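Threonine synthase (Brucella melitensis bv. 1, PDB 4F4F) probably catalyses the last step of threonine biosynthesis, the pyridoxal-phosphate-dependent conversion of O-phospho-L-homoserine and water to L-threonine and phosphate. Local coordinates at residues S254-T259 against K397-K402; A374-S379 against H391-V396; A267-K272 against S361-G366. All blocks are in the same frame, centred on the assembly; numbering follows the deposited sequence.

Contacts 2 and 3 each lie on the same side of the chain's centre as contact 1, around the six-stranded mixed sheet beside the cofactor. Contact 1 lays helix 390-402 on strand 253-258; contact 2 crosses the same helix with helix 370-384; contact 3 joins helix 263-274 to the junction of helix 353-362 and the edge strand 363-367. In sequence, contacts 3 and 2 form one after the other within the span that contact 1 closes. The centre of contact 1 lies 11 Å from each of the others, whose centres are 21 Å apart. Helix 390-402, from far along the chain, thus packs on strand 253-258, while Val257 of that strand touches the next helix, 263-274; contacts 1 and 2 both reach pyridoxal phosphate.

Contact 1 of 3, residues S254-T259 against K397-K402; sequences SFTVPT and KVAREK. With PLP (pyridoxal-5'-phosphate), chain C.
Thr256 stands over Ala399, with Thr256 CA and Ala399 CA 5.7 Å apart, a distance consistent with the small alanine side chain. The forked threonine straddles that methyl: Thr256 OG1 lies 3.3 Å from Ala399 CB, while the other branch, Thr256 CG2, reaches the helix backbone beside it, 3.8 Å from Ala399 N. A chi1 of -58° places the hydroxyl beside the threonine's own backbone N and leaves the methyl CG2 opposite that N, where it also approaches the valine one residue before the alanine, with Thr256 CG2 4.4 Å from Val398 CG1. This is therefore a small contact of 103 Å² without a polar bond between the two segments, and its price is visible in the hydroxyl: OG1 is buried against a methyl group and has no polar partner in the model.

The same strand leads directly into the cofactor site. Pro258 O lies 3.4 Å from C6 of the pyridine ring, and Thr259 CA is 3.5 Å from the phosphate oxygen O1P. Thr259 turns its hydroxyl back along its own chain, donating from OG1 to Val257 O at 2.7 Å; the donor stands well above the carbonyl plane rather than within it, and the bond probably helps to fix the turn out of the strand. Backbone N atoms of Gly260, Asn261 and Phe262, just beyond, also bind the cofactor, so the helix packs on the strand that feeds the binding loop.

In the surrounding sheet, strand 253-258 runs between the parallel strands 409-413 and 278-285. Thr256 and Val398 share Ile282 of the latter as a neighbour, whereas Val257 points to the other side of the sheet and packs on helix 263-274.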
loop_
_atom_site.group_PDB
_atom_site.type_symbol
_atom_site.label_atom_id
_atom_site.label_comp_id
_atom_site.label_asym_id
_atom_site.label_seq_id
_atom_site.Cartn_x
_atom_site.Cartn_y
_atom_site.Cartn_z
ATOM N N SER A 254 16.443 10.876 -3.782
ATOM C CA SER A 254 15.087 11.231 -4.193
ATOM C C SER A 254 14.289 9.990 -4.572
ATOM O O SER A 254 14.850 8.961 -5.015
ATOM C CB SER A 254 15.098 12.239 -5.354
ATOM O OG SER A 254 15.629 13.470 -4.945
ATOM N N PHE A 255 12.982 10.076 -4.389
ATOM C CA PHE A 255 12.091 8.982 -4.726
ATOM C C PHE A 255 10.899 9.444 -5.552
ATOM O O PHE A 255 10.275 10.463 -5.250
ATOM C CB PHE A 255 11.550 8.305 -3.480
ATOM C CG PHE A 255 12.603 7.632 -2.633
ATOM C CD1 PHE A 255 13.323 8.343 -1.702
ATOM C CD2 PHE A 255 12.843 6.284 -2.761
ATOM C CE1 PHE A 255 14.253 7.722 -0.901
ATOM C CE2 PHE A 255 13.798 5.653 -1.985
ATOM C CZ PHE A 255 14.500 6.384 -1.053
ATOM N N THR A 256 10.542 8.638 -6.542
ATOM C CA THR A 256 9.302 8.821 -7.265
ATOM C C THR A 256 8.430 7.597 -7.072
ATOM O O THR A 256 8.877 6.465 -7.243
ATOM C CB THR A 256 9.576 9.080 -8.773
ATOM O OG1 THR A 256 10.402 10.237 -8.910
ATOM C CG2 THR A 256 8.263 9.292 -9.579
ATOM N N VAL A 257 7.165 7.836 -6.741
ATOM C CA VAL A 257 6.262 6.787 -6.347
ATOM C C VAL A 257 4.996 6.799 -7.188
ATOM O O VAL A 257 4.237 7.787 -7.118
ATOM C CB VAL A 257 5.841 6.995 -4.897
ATOM C CG1 VAL A 257 4.895 5.869 -4.458
ATOM C CG2 VAL A 257 7.060 7.091 -3.992
ATOM N N PRO A 258 4.747 5.725 -7.963
ATOM C CA PRO A 258 3.469 5.638 -8.626
ATOM C C PRO A 258 2.416 5.483 -7.552
ATOM O O PRO A 258 2.499 4.559 -6.739
ATOM C CB PRO A 258 3.600 4.391 -9.553
ATOM C CG PRO A 258 5.010 3.918 -9.443
ATOM C CD PRO A 258 5.551 4.503 -8.169
ATOM N N THR A 259 1.477 6.418 -7.486
ATOM C CA THR A 259 0.699 6.688 -6.260
ATOM C C THR A 259 -0.787 6.615 -6.585
ATOM O O THR A 259 -1.225 7.138 -7.596
ATOM C CB THR A 259 1.021 8.113 -5.733
ATOM O OG1 THR A 259 2.332 8.137 -5.170
ATOM C CG2 THR A 259 0.031 8.594 -4.679
ATOM N N LYS A 397 8.469 7.689 -16.142
ATOM C CA LYS A 397 8.122 8.869 -16.934
ATOM C C LYS A 397 8.140 10.164 -16.080
ATOM O O LYS A 397 8.767 11.187 -16.446
ATOM C CB LYS A 397 6.741 8.678 -17.578
ATOM C CG LYS A 397 6.334 9.778 -18.536
ATOM C CD LYS A 397 5.644 10.970 -17.915
ATOM C CE LYS A 397 5.007 11.833 -19.006
ATOM N NZ LYS A 397 4.241 12.979 -18.449
ATOM N N VAL A 398 7.424 10.128 -14.966
ATOM C CA VAL A 398 7.270 11.322 -14.127
ATOM C C VAL A 398 8.600 11.680 -13.440
ATOM O O VAL A 398 8.947 12.862 -13.304
ATOM C CB VAL A 398 6.132 11.120 -13.092
ATOM C CG1 VAL A 398 6.085 12.249 -12.053
ATOM C CG2 VAL A 398 4.785 10.957 -13.786
ATOM N N ALA A 399 9.334 10.658 -12.976
ATOM C CA ALA A 399 10.661 10.866 -12.372
ATOM C C ALA A 399 11.532 11.660 -13.344
ATOM O O ALA A 399 12.167 12.609 -12.950
ATOM C CB ALA A 399 11.328 9.546 -12.048
ATOM N N ARG A 400 11.539 11.287 -14.620
ATOM C CA ARG A 400 12.410 11.946 -15.596
ATOM C C ARG A 400 11.948 13.361 -15.931
ATOM O O ARG A 400 12.759 14.212 -16.214
ATOM C CB ARG A 400 12.540 11.096 -16.866
ATOM C CG ARG A 400 13.226 9.773 -16.587
ATOM C CD ARG A 400 13.208 8.827 -17.773
ATOM N NE ARG A 400 14.016 7.641 -17.514
ATOM C CZ ARG A 400 14.291 6.677 -18.397
ATOM N NH1 ARG A 400 13.799 6.700 -19.618
ATOM N NH2 ARG A 400 15.066 5.660 -18.059
ATOM N N GLU A 401 10.646 13.598 -15.891
ATOM C CA GLU A 401 10.093 14.921 -16.120
ATOM C C GLU A 401 10.308 15.860 -14.938
ATOM O O GLU A 401 10.591 17.030 -15.119
ATOM C CB GLU A 401 8.584 14.794 -16.373
ATOM C CG GLU A 401 7.908 16.066 -16.892
ATOM C CD GLU A 401 6.407 15.890 -17.064
ATOM O OE1 GLU A 401 5.855 14.860 -16.641
ATOM O OE2 GLU A 401 5.769 16.787 -17.643
ATOM N N LYS A 402 10.144 15.336 -13.721
ATOM C CA LYS A 402 10.086 16.179 -12.541
ATOM C C LYS A 402 11.374 16.230 -11.757
ATOM O O LYS A 402 11.484 17.051 -10.882
ATOM C CB LYS A 402 8.986 15.691 -11.600
ATOM C CG LYS A 402 7.594 15.786 -12.175
ATOM C CD LYS A 402 7.146 17.229 -12.227
ATOM C CE LYS A 402 6.447 17.504 -13.523
ATOM N NZ LYS A 402 5.782 18.819 -13.461
HETATM N N1 PLP C . 1.024 0.617 -8.076
HETATM C C2 PLP C . 0.527 -0.661 -7.859
HETATM C C2A PLP C . 0.939 -1.874 -8.664
HETATM C C3 PLP C . -0.453 -0.881 -6.756
HETATM O O3 PLP C . -0.941 -2.153 -6.531
HETATM C C4 PLP C . -0.865 0.329 -5.957
HETATM C C4A PLP C . -1.831 0.251 -4.818
HETATM C C5 PLP C . -0.261 1.649 -6.269
HETATM C C6 PLP C . 0.676 1.703 -7.328
HETATM C C5A PLP C . -0.644 2.875 -5.414
HETATM O O4P PLP C . -0.239 2.775 -3.986
HETATM P P PLP C . -0.688 3.800 -2.780
HETATM O O1P PLP C . -0.379 5.194 -3.303
HETATM O O2P PLP C . -2.169 3.524 -2.610
HETATM O O3P PLP C . 0.098 3.445 -1.536
#

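Contact 2 of 3, residues A374-S379 against H391-V396. With PLP (pyridoxal-5'-phosphate), chain C.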
loop_
_atom_site.group_PDB
_atom_site.type_symbol
_atom_site.label_atom_id
_atom_site.label_comp_id
_atom_site.label_asym_id
_atom_site.label_seq_id
_atom_site.Cartn_x
_atom_site.Cartn_y
_atom_site.Cartn_z
ATOM N N ALA A 374 2.854 3.807 -22.205
ATOM C CA ALA A 374 3.290 2.803 -23.188
ATOM C C ALA A 374 4.661 3.152 -23.803
ATOM O O ALA A 374 5.516 2.283 -23.998
ATOM C CB ALA A 374 2.244 2.612 -24.274
ATOM N N ALA A 375 4.833 4.432 -24.144
ATOM C CA ALA A 375 6.049 4.903 -24.788
ATOM C C ALA A 375 7.250 4.666 -23.844
ATOM O O ALA A 375 8.306 4.258 -24.294
ATOM C CB ALA A 375 5.912 6.386 -25.174
ATOM N N THR A 376 7.052 4.926 -22.551
ATOM C CA THR A 376 8.066 4.677 -21.526
ATOM C C THR A 376 8.410 3.198 -21.411
ATOM O O THR A 376 9.596 2.832 -21.396
ATOM C CB THR A 376 7.604 5.224 -20.180
ATOM O OG1 THR A 376 7.183 6.592 -20.358
ATOM C CG2 THR A 376 8.718 5.143 -19.131
ATOM N N ILE A 377 7.414 2.320 -21.403
ATOM C CA ILE A 377 7.733 0.860 -21.387
ATOM C C ILE A 377 8.610 0.499 -22.588
ATOM O O ILE A 377 9.633 -0.155 -22.459
ATOM C CB ILE A 377 6.478 -0.060 -21.360
ATOM C CG1 ILE A 377 5.643 0.160 -20.076
ATOM C CG2 ILE A 377 6.904 -1.522 -21.499
ATOM C CD1 ILE A 377 4.272 -0.491 -20.098
ATOM N N GLU A 378 8.212 0.948 -23.769
ATOM C CA GLU A 378 8.934 0.592 -24.975
ATOM C C GLU A 378 10.357 1.166 -24.994
ATOM O O GLU A 378 11.278 0.438 -25.324
ATOM C CB GLU A 378 8.137 0.999 -26.212
ATOM C CG GLU A 378 8.612 0.313 -27.481
ATOM C CD GLU A 378 9.800 0.999 -28.105
ATOM O OE1 GLU A 378 10.050 2.187 -27.787
ATOM O OE2 GLU A 378 10.477 0.366 -28.936
ATOM N N SER A 379 10.548 2.431 -24.593
ATOM C CA SER A 379 11.895 3.022 -24.609
ATOM C C SER A 379 12.823 2.390 -23.588
ATOM O O SER A 379 13.956 2.121 -23.916
ATOM C CB SER A 379 11.941 4.560 -24.438
ATOM O OG SER A 379 11.514 4.943 -23.172
ATOM N N HIS A 391 2.225 0.702 -14.127
ATOM C CA HIS A 391 2.302 1.530 -12.935
ATOM C C HIS A 391 3.745 2.009 -12.741
ATOM O O HIS A 391 4.006 3.198 -12.510
ATOM C CB HIS A 391 1.836 0.772 -11.684
ATOM C CG HIS A 391 0.464 0.145 -11.788
ATOM N ND1 HIS A 391 0.242 -1.050 -12.386
ATOM C CD2 HIS A 391 -0.767 0.576 -11.313
ATOM C CE1 HIS A 391 -1.057 -1.359 -12.288
ATOM N NE2 HIS A 391 -1.678 -0.353 -11.642
ATOM N N SER A 392 4.690 1.086 -12.841
ATOM C CA SER A 392 6.100 1.412 -12.665
ATOM C C SER A 392 6.626 2.333 -13.756
ATOM O O SER A 392 7.414 3.238 -13.489
ATOM C CB SER A 392 6.927 0.136 -12.642
ATOM O OG SER A 392 6.421 -0.782 -11.677
ATOM N N ALA A 393 6.142 2.141 -14.976
ATOM C CA ALA A 393 6.521 3.015 -16.067
ATOM C C ALA A 393 6.029 4.442 -15.843
ATOM O O ALA A 393 6.707 5.391 -16.227
ATOM C CB ALA A 393 6.029 2.461 -17.400
ATOM N N ILE A 394 4.837 4.600 -15.256
ATOM C CA ILE A 394 4.373 5.919 -14.826
ATOM C C ILE A 394 5.399 6.576 -13.934
ATOM O O ILE A 394 5.793 7.715 -14.167
ATOM C CB ILE A 394 2.964 5.870 -14.178
ATOM C CG1 ILE A 394 1.955 5.512 -15.287
ATOM C CG2 ILE A 394 2.601 7.222 -13.533
ATOM C CD1 ILE A 394 0.499 5.292 -14.867
ATOM N N GLY A 395 5.848 5.863 -12.915
ATOM C CA GLY A 395 6.942 6.337 -12.092
ATOM C C GLY A 395 8.169 6.814 -12.845
ATOM O O GLY A 395 8.716 7.882 -12.532
ATOM N N VAL A 396 8.637 6.034 -13.811
ATOM C CA VAL A 396 9.844 6.415 -14.581
ATOM C C VAL A 396 9.576 7.664 -15.421
ATOM O O VAL A 396 10.336 8.622 -15.385
ATOM C CB VAL A 396 10.381 5.262 -15.458
ATOM C CG1 VAL A 396 11.539 5.732 -16.321
ATOM C CG2 VAL A 396 10.808 4.067 -14.604
HETATM N N1 PLP C . 1.024 0.617 -8.076
HETATM C C2 PLP C . 0.527 -0.661 -7.859
HETATM C C2A PLP C . 0.939 -1.874 -8.664
HETATM C C3 PLP C . -0.453 -0.881 -6.756
HETATM O O3 PLP C . -0.941 -2.153 -6.531
HETATM C C4 PLP C . -0.865 0.329 -5.957
HETATM C C4A PLP C . -1.831 0.251 -4.818
HETATM C C5 PLP C . -0.261 1.649 -6.269
HETATM C C6 PLP C . 0.676 1.703 -7.328
HETATM C C5A PLP C . -0.644 2.875 -5.414
HETATM O O4P PLP C . -0.239 2.775 -3.986
HETATM P P PLP C . -0.688 3.800 -2.780
HETATM O O1P PLP C . -0.379 5.194 -3.303
HETATM O O2P PLP C . -2.169 3.524 -2.610
HETATM O O3P PLP C . 0.098 3.445 -1.536
#
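The first torsions of Thr376 and Ile377 decide which branch of each meets helix 390-402. In Thr376, chi1 of -51° carries CG2 to the position opposite the backbone N and thus out to the other helix, while OG1 folds back to a hydrogen bond with Glu372 O, one turn earlier. The methyl does the touching: Thr376 CG2 lies 3.5 Å from Ala393 O and 4.0 Å from Val396 CG1, the valine side chain slanting across it. Ile377 meets the alanine differently. Its chi1 of -62° sets CG1 beside the backbone N, and the flank of the chain, not its tip, rests on the methyl, with Ile377 CG1 3.6 Å from Ala393 CB.

Helices 370-384 and 390-402 are consecutive in the chain and pack orthogonally, their short segments crossing at 87° with axes 8.7 Å apart. Ala393 sits at the crossing, its small side chain consistent with the 5.9 Å between Ile377 CA and Ala393 CA.

Two residues before Ala393, His391 lies beside the N1 and C2A side of the pyridine ring. PLP C2A lies over one face of its imidazole, toward the rim, and His391 CD2 is 3.7 Å from PLP N1. ND1 is hydrogen-bonded to Asp389 OD1 and NE2 accepts from Ser312 N, bonds that probably help to set the ring. Ser392 OG also bonds to Asp389, and on the opposite helix Ile377 packs further against Ala427 and Cys428 of helix 421-428.

Contact 3 of 3, residues A267-K272 against S361-G366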
loop_
_atom_site.group_PDB
_atom_site.type_symbol
_atom_site.label_atom_id
_atom_site.label_comp_id
_atom_site.label_asym_id
_atom_site.label_seq_id
_atom_site.Cartn_x
_atom_site.Cartn_y
_atom_site.Cartn_z
ATOM N N ALA A 267 4.760 6.916 3.508
ATOM C CA ALA A 267 5.827 6.179 4.203
ATOM C C ALA A 267 7.212 6.741 3.940
ATOM O O ALA A 267 8.062 6.760 4.859
ATOM C CB ALA A 267 5.794 4.676 3.867
ATOM N N GLY A 268 7.427 7.250 2.733
ATOM C CA GLY A 268 8.660 7.960 2.383
ATOM C C GLY A 268 8.765 9.268 3.139
ATOM O O GLY A 268 9.832 9.621 3.648
ATOM N N TYR A 269 7.642 9.965 3.257
ATOM C CA TYR A 269 7.579 11.164 4.089
ATOM C C TYR A 269 7.956 10.835 5.543
ATOM O O TYR A 269 8.701 11.605 6.200
ATOM C CB TYR A 269 6.212 11.833 3.965
ATOM C CG TYR A 269 5.989 12.980 4.907
ATOM C CD1 TYR A 269 6.427 14.263 4.601
ATOM C CD2 TYR A 269 5.337 12.791 6.094
ATOM C CE1 TYR A 269 6.235 15.305 5.478
ATOM C CE2 TYR A 269 5.117 13.848 6.966
ATOM C CZ TYR A 269 5.573 15.092 6.648
ATOM O OH TYR A 269 5.395 16.108 7.564
ATOM N N VAL A 270 7.476 9.714 6.040
ATOM C CA VAL A 270 7.734 9.305 7.395
ATOM C C VAL A 270 9.226 9.052 7.546
ATOM O O VAL A 270 9.848 9.488 8.522
ATOM C CB VAL A 270 6.918 8.053 7.825
ATOM C CG1 VAL A 270 7.405 7.547 9.222
ATOM C CG2 VAL A 270 5.438 8.394 7.878
ATOM N N ALA A 271 9.820 8.347 6.587
ATOM C CA ALA A 271 11.257 8.130 6.617
ATOM C C ALA A 271 12.041 9.433 6.724
ATOM O O ALA A 271 12.960 9.560 7.521
ATOM C CB ALA A 271 11.702 7.345 5.408
ATOM N N LYS A 272 11.667 10.395 5.902
ATOM C CA LYS A 272 12.245 11.716 5.957
ATOM C C LYS A 272 12.053 12.358 7.336
ATOM O O LYS A 272 13.002 12.910 7.894
ATOM C CB LYS A 272 11.633 12.603 4.876
ATOM C CG LYS A 272 12.239 14.000 4.753
ATOM C CD LYS A 272 11.651 14.793 3.580
ATOM C CE LYS A 272 12.449 16.058 3.308
ATOM N NZ LYS A 272 11.680 17.098 2.543
ATOM N N SER A 361 6.897 22.391 -0.681
ATOM C CA SER A 361 8.280 22.444 -0.274
ATOM C C SER A 361 8.915 21.066 -0.194
ATOM O O SER A 361 10.141 20.960 -0.230
ATOM C CB SER A 361 8.447 23.175 1.070
ATOM O OG SER A 361 8.135 22.340 2.141
ATOM N N GLU A 362 8.097 20.014 -0.058
ATOM C CA GLU A 362 8.624 18.669 0.064
ATOM C C GLU A 362 8.176 17.673 -1.017
ATOM O O GLU A 362 8.811 16.613 -1.175
ATOM C CB GLU A 362 8.252 18.121 1.447
ATOM C CG GLU A 362 8.712 19.032 2.593
ATOM C CD GLU A 362 8.643 18.280 3.908
ATOM O OE1 GLU A 362 7.748 18.555 4.702
ATOM O OE2 GLU A 362 9.449 17.359 4.101
ATOM N N PHE A 363 7.126 18.015 -1.761
ATOM C CA PHE A 363 6.519 17.122 -2.748
ATOM C C PHE A 363 6.391 17.841 -4.079
ATOM O O PHE A 363 6.199 19.057 -4.110
ATOM C CB PHE A 363 5.092 16.674 -2.332
ATOM C CG PHE A 363 5.039 15.818 -1.102
ATOM C CD1 PHE A 363 5.025 16.400 0.158
ATOM C CD2 PHE A 363 5.000 14.438 -1.204
ATOM C CE1 PHE A 363 5.010 15.628 1.294
ATOM C CE2 PHE A 363 4.945 13.641 -0.064
ATOM C CZ PHE A 363 4.955 14.237 1.175
ATOM N N SER A 364 6.516 17.095 -5.171
ATOM C CA SER A 364 5.971 17.517 -6.453
ATOM C C SER A 364 5.222 16.345 -7.097
ATOM O O SER A 364 5.135 15.268 -6.526
ATOM C CB SER A 364 7.037 18.112 -7.365
ATOM O OG SER A 364 8.095 17.258 -7.482
ATOM N N ALA A 365 4.623 16.596 -8.246
ATOM C CA ALA A 365 3.684 15.671 -8.848
ATOM C C ALA A 365 3.698 15.772 -10.340
ATOM O O ALA A 365 3.879 16.867 -10.901
ATOM C CB ALA A 365 2.282 15.961 -8.349
ATOM N N GLY A 366 3.524 14.634 -10.996
ATOM C CA GLY A 366 3.284 14.653 -12.431
ATOM C C GLY A 366 2.393 13.496 -12.812
ATOM O O GLY A 366 2.095 12.604 -11.983
HETATM O O HOH W 1 7.140 17.997 7.252
HETATM O O HOH W 2 11.120 16.023 0.069
#
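Glu362 comes to the edge of the Tyr269 ring, near its plane, with OE1 3.7 Å from Tyr269 CE1 and the carboxylate turned 53° from the ring. Phe363 approaches the same tyrosine obliquely. The two ring planes are only 28° apart, but they are slid so far that they barely overlap, and the touch is made by Phe363 CZ, 3.7 Å from Tyr269 CD1.

Beyond the rings, Lys272 stretches out fully, and its amine closes a salt bridge with Glu362, NZ to OE2 at 2.7 Å, taking the anti lone pair on the side away from OE1. Two waters tie the ends together. One gives a hydrogen bond to Glu362 OE1 and joins it to Tyr269 OH, which is also bonded to Arg273; the other accepts from Lys272 NZ and donates to Glu362 O.

Helix 263-274 is thereby joined to the junction of helix 353-362 and the edge strand 363-367 by a water-bridged salt bridge beside the Tyr269-Phe363 pair, with Phe363 also close to Phe262 of the cofactor site. With OE2 bonded to Lys272 NZ and OE1 to water, the rotation of the carboxylate is probably restrained, and the nearby lysine probably favours its ionised form.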